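Local coordinates for protein alpha-glucosidase (Bacteroides thetaiotaomicron, PDB 5XFM) that hydrolyses terminal sugars as a glycoside hydrolase family 97 enzyme, acting as both a beta-L-arabinopyranosidase and an alpha-galactosidase, at residues A[206-211]-A[478-483]; A[267-272]-A[562-567]; A[197-202]-A[221-226]. The protein carries 1 engineered substitution. All coordinates share one frame; numbering follows the deposited sequence.

Interaction 1: residues A[206-211]-A[478-483]; sequences WVLVSE and PFIRNT
L208 overlaps T483 with one methyl of its forked end. L208 CD2 and T483 CG2 meet tip to tip at 3.6 Å. The other methyl, CD1, faces the earlier residues F479 and I480 more loosely. L208 CD1 lies 4.2 Å from the carbonyl oxygen of F479 and reaches I480 CG2 at 4.5 Å. Its CG stands anti to the backbone N (chi1 -177°), and this extends the fork from the strand toward the loop.

No hydrogen bond crosses between the two segments. The contact is van der Waals packing, and all four touching residues are buried. T483 divides its two branches. CG2 meets the leucine, while OG1 stands anti to the backbone N (chi1 -157°) and hydrogen-bonds to I272 O. The buried hydroxyl is therefore satisfied by the helix 270-274. Within the loop, T483 N makes a weak bond to I480 O.

The contact joins the N-terminal family region, of the galactose mutarotase clan, to the TIM-barrel region. R481 bonds to the backbone oxygens of E452 and A453. E452 is also a calcium ligand, so R481 is linked to the metal site through that residue. Strand 206-212 runs between strands 256-266 and 197-200 in a large antiparallel sheet. L198 touches both L208 and I480, and I272 packs on L208. The loop follows helix 470-474 and lies against this sheet, beside helix 270-274.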
loop_
_atom_site.group_PDB
_atom_site.type_symbol
_atom_site.label_atom_id
_atom_site.label_comp_id
_atom_site.label_asym_id
_atom_site.label_seq_id
_atom_site.Cartn_x
_atom_site.Cartn_y
_atom_site.Cartn_z
ATOM N N TRP A 206 12.510 8.401 12.806
ATOM C CA TRP A 206 11.489 8.441 11.768
ATOM C C TRP A 206 10.066 8.238 12.290
ATOM O O TRP A 206 9.831 7.499 13.255
ATOM C CB TRP A 206 11.787 7.378 10.702
ATOM C CG TRP A 206 13.168 7.462 10.109
ATOM C CD1 TRP A 206 14.320 6.944 10.629
ATOM C CD2 TRP A 206 13.539 8.118 8.888
ATOM N NE1 TRP A 206 15.381 7.226 9.803
ATOM C CE2 TRP A 206 14.927 7.945 8.727
ATOM C CE3 TRP A 206 12.828 8.827 7.912
ATOM C CZ2 TRP A 206 15.622 8.461 7.628
ATOM C CZ3 TRP A 206 13.517 9.335 6.822
ATOM C CH2 TRP A 206 14.901 9.151 6.692
ATOM N N VAL A 207 9.121 8.875 11.607
ATOM C CA VAL A 207 7.697 8.719 11.883
ATOM C C VAL A 207 6.886 8.498 10.593
ATOM O O VAL A 207 7.018 9.248 9.643
ATOM C CB VAL A 207 7.138 9.945 12.614
ATOM C CG1 VAL A 207 5.618 9.850 12.723
ATOM C CG2 VAL A 207 7.784 10.093 13.998
ATOM N N LEU A 208 6.060 7.459 10.557
ATOM C CA LEU A 208 5.136 7.230 9.450
ATOM C C LEU A 208 3.683 7.342 9.909
ATOM O O LEU A 208 3.231 6.575 10.762
ATOM C CB LEU A 208 5.367 5.854 8.838
ATOM C CG LEU A 208 4.510 5.510 7.616
ATOM C CD1 LEU A 208 4.975 6.243 6.350
ATOM C CD2 LEU A 208 4.463 4.003 7.405
ATOM N N VAL A 209 2.959 8.299 9.342
ATOM C CA VAL A 209 1.556 8.533 9.682
ATOM C C VAL A 209 0.629 7.888 8.654
ATOM O O VAL A 209 0.786 8.101 7.453
ATOM C CB VAL A 209 1.256 10.045 9.768
ATOM C CG1 VAL A 209 -0.226 10.306 9.915
ATOM C CG2 VAL A 209 2.045 10.675 10.916
ATOM N N SER A 210 -0.325 7.085 9.114
ATOM C CA SER A 210 -1.297 6.505 8.191
ATOM C C SER A 210 -2.631 6.242 8.877
ATOM O O SER A 210 -2.899 6.776 9.947
ATOM C CB SER A 210 -0.756 5.212 7.580
ATOM O OG SER A 210 -1.442 4.901 6.379
ATOM N N GLU A 211 -3.476 5.435 8.251
ATOM C CA GLU A 211 -4.723 5.026 8.885
ATOM C C GLU A 211 -5.111 3.637 8.398
ATOM O O GLU A 211 -4.780 3.245 7.271
ATOM C CB GLU A 211 -5.844 6.031 8.594
ATOM C CG GLU A 211 -6.453 5.889 7.211
ATOM C CD GLU A 211 -7.602 6.845 6.962
ATOM O OE1 GLU A 211 -8.254 7.265 7.940
ATOM O OE2 GLU A 211 -7.844 7.174 5.777
ATOM N N PRO A 478 9.399 0.740 -0.379
ATOM C CA PRO A 478 9.432 -0.136 0.796
ATOM C C PRO A 478 9.338 0.614 2.125
ATOM O O PRO A 478 8.971 0.008 3.130
ATOM C CB PRO A 478 10.780 -0.858 0.664
ATOM C CG PRO A 478 11.547 -0.106 -0.359
ATOM C CD PRO A 478 10.545 0.497 -1.271
ATOM N N PHE A 479 9.679 1.900 2.124
ATOM C CA PHE A 479 9.595 2.728 3.324
ATOM C C PHE A 479 8.214 3.373 3.510
ATOM O O PHE A 479 7.850 3.758 4.627
ATOM C CB PHE A 479 10.657 3.838 3.289
ATOM C CG PHE A 479 12.082 3.339 3.227
ATOM C CD1 PHE A 479 12.774 3.324 2.023
ATOM C CD2 PHE A 479 12.736 2.917 4.373
ATOM C CE1 PHE A 479 14.085 2.881 1.966
ATOM C CE2 PHE A 479 14.045 2.472 4.321
ATOM C CZ PHE A 479 14.720 2.454 3.115
ATOM N N ILE A 480 7.457 3.511 2.422
ATOM C CA ILE A 480 6.223 4.302 2.455
ATOM C C ILE A 480 5.000 3.568 1.869
ATOM O O ILE A 480 4.288 2.876 2.594
ATOM C CB ILE A 480 6.414 5.660 1.720
ATOM C CG1 ILE A 480 7.644 6.390 2.272
ATOM C CG2 ILE A 480 5.183 6.548 1.876
ATOM C CD1 ILE A 480 7.956 7.699 1.599
ATOM N N ARG A 481 4.750 3.704 0.570
ATOM C CA ARG A 481 3.501 3.188 0.002
ATOM C C ARG A 481 3.293 1.698 0.271
ATOM O O ARG A 481 2.218 1.282 0.696
ATOM C CB ARG A 481 3.444 3.446 -1.508
ATOM C CG ARG A 481 2.393 2.615 -2.261
ATOM C CD ARG A 481 0.956 2.872 -1.793
ATOM N NE ARG A 481 0.014 2.040 -2.540
ATOM C CZ ARG A 481 -0.263 0.772 -2.253
ATOM N NH1 ARG A 481 0.299 0.185 -1.202
ATOM N NH2 ARG A 481 -1.113 0.090 -3.013
ATOM N N ASN A 482 4.329 0.906 0.028
ATOM C CA ASN A 482 4.206 -0.544 0.060
ATOM C C ASN A 482 4.307 -1.134 1.479
ATOM O O ASN A 482 3.870 -2.265 1.723
ATOM C CB ASN A 482 5.257 -1.147 -0.887
ATOM C CG ASN A 482 4.976 -2.592 -1.244
ATOM O OD1 ASN A 482 5.892 -3.352 -1.544
ATOM N ND2 ASN A 482 3.705 -2.979 -1.209
ATOM N N THR A 483 4.856 -0.366 2.421
ATOM C CA THR A 483 5.018 -0.846 3.796
ATOM C C THR A 483 3.676 -1.011 4.518
ATOM O O THR A 483 3.564 -1.810 5.445
ATOM C CB THR A 483 5.942 0.098 4.638
ATOM O OG1 THR A 483 6.506 -0.626 5.731
ATOM C CG2 THR A 483 5.190 1.305 5.188
#

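Interaction 2: residues A[267-272]-A[562-567]; sequences DHLKPI and GYPGKY
A classic beta bulge lies at the turn between strands 556-563 and 567-574, and L269 packs against this turn. K566 and Y567 both face Y563 in the bulge. Y563 O accepts from K566 N and Y567 N, each at 3.0 Å, and Y567 O takes Y563 N at 2.9 Å. L269 comes from segment 267-272. Its CG is anti to the carbonyl carbon (chi1 -82°), which aims the fork at the turn. L269 CD1 touches G562 O at 3.4 Å. The same methyl, L269 CD1, lies 3.7 Å from P564 CD. L269 CD2 comes within 4.1 Å of P564 CG, so both methyls of the leucine lie along the CG-CD side of the proline ring. P564 CD also sits 3.4 Å above the plane of the Y563 ring, offset toward its rim. The Y563 hydroxyl is bonded to D180, and its ring meets W206 edge to face.

The segments join the N-terminal family region to the C-terminal one. Between them no hydrogen bond forms. The packing is dispersive: one methyl rests on a carbonyl oxygen and on the proline ring, while the polar bonds of the bulge stay within the turn and fix its shape.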
loop_
_atom_site.group_PDB
_atom_site.type_symbol
_atom_site.label_atom_id
_atom_site.label_comp_id
_atom_site.label_asym_id
_atom_site.label_seq_id
_atom_site.Cartn_x
_atom_site.Cartn_y
_atom_site.Cartn_z
ATOM N N ASP A 267 13.918 5.109 16.099
ATOM C CA ASP A 267 15.156 5.849 15.925
ATOM C C ASP A 267 15.856 5.390 14.652
ATOM O O ASP A 267 16.862 5.965 14.248
ATOM C CB ASP A 267 16.084 5.665 17.131
ATOM C CG ASP A 267 16.337 4.201 17.455
ATOM O OD1 ASP A 267 15.665 3.326 16.858
ATOM O OD2 ASP A 267 17.236 3.924 18.278
ATOM N N HIS A 268 15.306 4.352 14.028
ATOM C CA HIS A 268 15.832 3.812 12.776
ATOM C C HIS A 268 14.727 3.511 11.765
ATOM O O HIS A 268 13.541 3.566 12.084
ATOM C CB HIS A 268 16.650 2.541 13.041
ATOM C CG HIS A 268 17.860 2.767 13.893
ATOM N ND1 HIS A 268 18.055 2.122 15.096
ATOM C CD2 HIS A 268 18.945 3.557 13.710
ATOM C CE1 HIS A 268 19.202 2.514 15.622
ATOM N NE2 HIS A 268 19.761 3.385 14.801
ATOM N N LEU A 269 15.129 3.195 10.540
ATOM C CA LEU A 269 14.186 2.916 9.469
ATOM C C LEU A 269 13.552 1.531 9.596
ATOM O O LEU A 269 12.521 1.261 8.978
ATOM C CB LEU A 269 14.880 3.067 8.111
ATOM C CG LEU A 269 14.986 4.513 7.607
ATOM C CD1 LEU A 269 15.963 4.629 6.453
ATOM C CD2 LEU A 269 13.611 5.026 7.189
ATOM N N LYS A 270 14.171 0.660 10.392
ATOM C CA LYS A 270 13.729 -0.733 10.538
ATOM C C LYS A 270 12.255 -0.920 10.961
ATOM O O LYS A 270 11.535 -1.720 10.353
ATOM C CB LYS A 270 14.639 -1.468 11.529
ATOM C CG LYS A 270 14.246 -2.916 11.768
ATOM C CD LYS A 270 15.069 -3.530 12.884
ATOM C CE LYS A 270 14.874 -5.036 12.932
ATOM N NZ LYS A 270 13.986 -5.456 14.051
ATOM N N PRO A 271 11.802 -0.213 12.013
ATOM C CA PRO A 271 10.384 -0.377 12.367
ATOM C C PRO A 271 9.427 0.179 11.307
ATOM O O PRO A 271 8.301 -0.301 11.183
ATOM C CB PRO A 271 10.262 0.409 13.673
ATOM C CG PRO A 271 11.362 1.431 13.596
ATOM C CD PRO A 271 12.491 0.702 12.943
ATOM N N ILE A 272 9.874 1.183 10.563
ATOM C CA ILE A 272 9.110 1.729 9.443
ATOM C C ILE A 272 8.850 0.670 8.380
ATOM O O ILE A 272 7.719 0.472 7.934
ATOM C CB ILE A 272 9.846 2.909 8.795
ATOM C CG1 ILE A 272 10.137 3.988 9.839
ATOM C CG2 ILE A 272 9.032 3.483 7.656
ATOM C CD1 ILE A 272 8.902 4.711 10.314
ATOM N N GLY A 562 19.506 0.949 4.129
ATOM C CA GLY A 562 18.898 1.830 3.152
ATOM C C GLY A 562 18.588 3.241 3.612
ATOM O O GLY A 562 18.711 3.587 4.788
ATOM N N TYR A 563 18.188 4.061 2.647
ATOM C CA TYR A 563 17.707 5.412 2.891
ATOM C C TYR A 563 16.734 5.740 1.766
ATOM O O TYR A 563 17.046 5.519 0.582
ATOM C CB TYR A 563 18.867 6.413 2.938
ATOM C CG TYR A 563 18.497 7.775 3.479
ATOM C CD1 TYR A 563 18.676 8.077 4.821
ATOM C CD2 TYR A 563 17.971 8.759 2.655
ATOM C CE1 TYR A 563 18.340 9.316 5.327
ATOM C CE2 TYR A 563 17.632 10.000 3.151
ATOM C CZ TYR A 563 17.821 10.271 4.491
ATOM O OH TYR A 563 17.489 11.504 4.998
ATOM N N PRO A 564 15.552 6.263 2.131
ATOM C CA PRO A 564 14.431 6.501 1.217
ATOM C C PRO A 564 14.802 7.400 0.048
ATOM O O PRO A 564 15.212 8.547 0.257
ATOM C CB PRO A 564 13.386 7.181 2.108
ATOM C CG PRO A 564 13.722 6.746 3.480
ATOM C CD PRO A 564 15.222 6.662 3.507
ATOM N N GLY A 565 14.641 6.875 -1.164
ATOM C CA GLY A 565 14.921 7.611 -2.383
ATOM C C GLY A 565 16.360 7.497 -2.855
ATOM O O GLY A 565 16.682 7.876 -3.983
ATOM N N LYS A 566 17.219 6.926 -2.019
ATOM C CA LYS A 566 18.642 6.843 -2.332
ATOM C C LYS A 566 19.054 5.399 -2.584
ATOM O O LYS A 566 19.612 5.078 -3.637
ATOM C CB LYS A 566 19.465 7.458 -1.203
ATOM C CG LYS A 566 19.437 8.984 -1.222
ATOM C CD LYS A 566 20.097 9.578 0.009
ATOM C CE LYS A 566 20.270 11.083 -0.130
ATOM N NZ LYS A 566 19.241 11.845 0.630
ATOM N N TYR A 567 18.768 4.516 -1.631
ATOM C CA TYR A 567 19.086 3.105 -1.841
ATOM C C TYR A 567 18.287 2.235 -0.893
ATOM O O TYR A 567 17.799 2.712 0.126
ATOM C CB TYR A 567 20.591 2.851 -1.678
ATOM C CG TYR A 567 21.115 2.896 -0.259
ATOM C CD1 TYR A 567 21.326 4.108 0.388
ATOM C CD2 TYR A 567 21.438 1.726 0.419
ATOM C CE1 TYR A 567 21.820 4.153 1.683
ATOM C CE2 TYR A 567 21.939 1.759 1.706
ATOM C CZ TYR A 567 22.123 2.976 2.336
ATOM O OH TYR A 567 22.615 3.014 3.619
#

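Interaction 3: residues A[197-202]-A[221-226]; sequences CLFRIG and SRLSDV
Apolar contacts carry this meeting, and one methyl of L223 makes the closest of them. L223 CD1 rests 3.7 Å from C197 SG and 3.9 Å from C197 CB. L223 CG follows at 4.0 Å from the same sulfur. In C197, SG is anti to the carbonyl carbon (chi1 -59°), which places the thiol against the leucine. The same methyl also approaches F199 from the edge of its ring, near the ring plane, with L223 CD1 4.2 Å from F199 CZ. The ring is further packed by F148, which stacks on it, and by Y232, which meets it edge to face.

Hydrogen bonds stay within each segment or go to other parts of the chain. R200 NH1 bonds to G202 O at 2.9 Å, with the donor above the carbonyl plane. This side-chain bond reaches across the inverse gamma turn centred on I201. R200 NE also pairs with D180. S224 OG bonds to D225 O at 2.8 Å.

Strand 222-223 belongs to another sheet, where it pairs with strand 231-235. The contact joins two antiparallel sheets of the N-terminal family region, consistent with the beta-sandwich of the family's N-terminal part. With all three touching residues buried and apolar, the two segments are held together by close packing alone.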
loop_
_atom_site.group_PDB
_atom_site.type_symbol
_atom_site.label_atom_id
_atom_site.label_comp_id
_atom_site.label_asym_id
_atom_site.label_seq_id
_atom_site.Cartn_x
_atom_site.Cartn_y
_atom_site.Cartn_z
ATOM N N CYS A 197 2.413 8.810 5.169
ATOM C CA CYS A 197 3.248 10.000 5.133
ATOM C C CYS A 197 4.489 9.836 6.002
ATOM O O CYS A 197 4.381 9.605 7.203
ATOM C CB CYS A 197 2.435 11.204 5.594
ATOM S SG CYS A 197 0.978 11.500 4.592
ATOM N N LEU A 198 5.662 9.976 5.392
ATOM C CA LEU A 198 6.921 9.731 6.089
ATOM C C LEU A 198 7.594 11.030 6.528
ATOM O O LEU A 198 7.701 11.984 5.768
ATOM C CB LEU A 198 7.877 8.918 5.205
ATOM C CG LEU A 198 9.212 8.532 5.857
ATOM C CD1 LEU A 198 8.995 7.675 7.118
ATOM C CD2 LEU A 198 10.117 7.812 4.885
ATOM N N PHE A 199 8.054 11.046 7.770
ATOM C CA PHE A 199 8.716 12.203 8.344
ATOM C C PHE A 199 10.045 11.800 8.957
ATOM O O PHE A 199 10.144 10.781 9.637
ATOM C CB PHE A 199 7.842 12.866 9.401
ATOM C CG PHE A 199 6.544 13.407 8.875
ATOM C CD1 PHE A 199 5.437 12.585 8.741
ATOM C CD2 PHE A 199 6.418 14.749 8.557
ATOM C CE1 PHE A 199 4.234 13.088 8.274
ATOM C CE2 PHE A 199 5.219 15.256 8.094
ATOM C CZ PHE A 199 4.126 14.423 7.950
ATOM N N ARG A 200 11.076 12.590 8.673
ATOM C CA ARG A 200 12.364 12.421 9.317
ATOM C C ARG A 200 12.519 13.461 10.418
ATOM O O ARG A 200 12.453 14.670 10.164
ATOM C CB ARG A 200 13.503 12.529 8.304
ATOM C CG ARG A 200 14.889 12.441 8.932
ATOM C CD ARG A 200 15.976 12.266 7.881
ATOM N NE ARG A 200 16.234 13.477 7.115
ATOM C CZ ARG A 200 17.011 14.470 7.532
ATOM N NH1 ARG A 200 17.594 14.397 8.725
ATOM N NH2 ARG A 200 17.198 15.538 6.759
ATOM N N ILE A 201 12.693 12.974 11.644
ATOM C CA ILE A 201 12.760 13.830 12.823
ATOM C C ILE A 201 14.207 14.256 13.096
ATOM O O ILE A 201 14.787 13.913 14.128
ATOM C CB ILE A 201 12.174 13.115 14.056
ATOM C CG1 ILE A 201 10.892 12.360 13.672
ATOM C CG2 ILE A 201 11.886 14.111 15.173
ATOM C CD1 ILE A 201 9.766 13.260 13.184
ATOM N N GLY A 202 14.784 15.000 12.158
ATOM C CA GLY A 202 16.164 15.425 12.269
ATOM C C GLY A 202 17.079 14.223 12.349
ATOM O O GLY A 202 17.157 13.422 11.418
ATOM N N SER A 221 -9.394 9.028 4.700
ATOM C CA SER A 221 -8.886 10.343 5.075
ATOM C C SER A 221 -7.477 10.574 4.543
ATOM O O SER A 221 -6.847 9.665 3.998
ATOM C CB SER A 221 -8.915 10.520 6.594
ATOM O OG SER A 221 -10.240 10.718 7.053
ATOM N N ARG A 222 -6.993 11.798 4.714
ATOM C CA ARG A 222 -5.668 12.182 4.238
ATOM C C ARG A 222 -5.102 13.263 5.158
ATOM O O ARG A 222 -5.747 13.638 6.140
ATOM C CB ARG A 222 -5.737 12.700 2.808
ATOM C CG ARG A 222 -6.332 14.082 2.730
ATOM C CD ARG A 222 -6.496 14.562 1.322
ATOM N NE ARG A 222 -7.040 15.910 1.321
ATOM C CZ ARG A 222 -8.334 16.183 1.370
ATOM N NH1 ARG A 222 -9.209 15.193 1.429
ATOM N NH2 ARG A 222 -8.747 17.442 1.374
ATOM N N LEU A 223 -3.901 13.753 4.865
ATOM C CA LEU A 223 -3.359 14.871 5.638
ATOM C C LEU A 223 -3.589 16.200 4.923
ATOM O O LEU A 223 -3.499 16.285 3.687
ATOM C CB LEU A 223 -1.861 14.680 5.927
ATOM C CG LEU A 223 -1.477 13.646 6.993
ATOM C CD1 LEU A 223 0.003 13.736 7.356
ATOM C CD2 LEU A 223 -2.355 13.768 8.228
ATOM N N SER A 224 -3.927 17.227 5.700
ATOM C CA SER A 224 -4.067 18.582 5.168
ATOM C C SER A 224 -2.707 19.176 4.819
ATOM O O SER A 224 -1.665 18.559 5.032
ATOM C CB SER A 224 -4.760 19.506 6.171
ATOM O OG SER A 224 -3.952 19.720 7.320
ATOM N N ASP A 225 -2.723 20.386 4.276
ATOM C CA ASP A 225 -1.505 21.174 4.199
ATOM C C ASP A 225 -1.073 21.510 5.630
ATOM O O ASP A 225 -1.872 21.401 6.571
ATOM C CB ASP A 225 -1.717 22.451 3.384
ATOM C CG ASP A 225 -1.582 22.218 1.887
ATOM O OD1 ASP A 225 -2.583 22.395 1.162
ATOM O OD2 ASP A 225 -0.464 21.904 1.433
ATOM N N VAL A 226 0.193 21.877 5.796
ATOM C CA VAL A 226 0.694 22.293 7.094
ATOM C C VAL A 226 -0.005 23.565 7.518
ATOM O O VAL A 226 -0.424 24.365 6.680
ATOM C CB VAL A 226 2.206 22.561 7.100
ATOM C CG1 VAL A 226 2.734 22.666 8.530
ATOM C CG2 VAL A 226 2.911 21.490 6.393
#

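In the fold
From the N terminus, strand 197-200 comes first and interaction 3 closes a short loop at 221-226. Strand 206-212 lies within that loop and leaves it for the distant segment 478-483, so interactions 1 and 3 cross. Interaction 2 starts at 267-272, inside the long loop of interaction 1, and ends beyond it at 562-567, so these two also cross. Interactions 3 and 2 follow in series. Interaction 3 joins two sheets of the N-terminal family region. Interaction 1 ties that region to the TIM-barrel region, and interaction 2 ties it to the C-terminal region. F479 packs on L269, linking interactions 1 and 2.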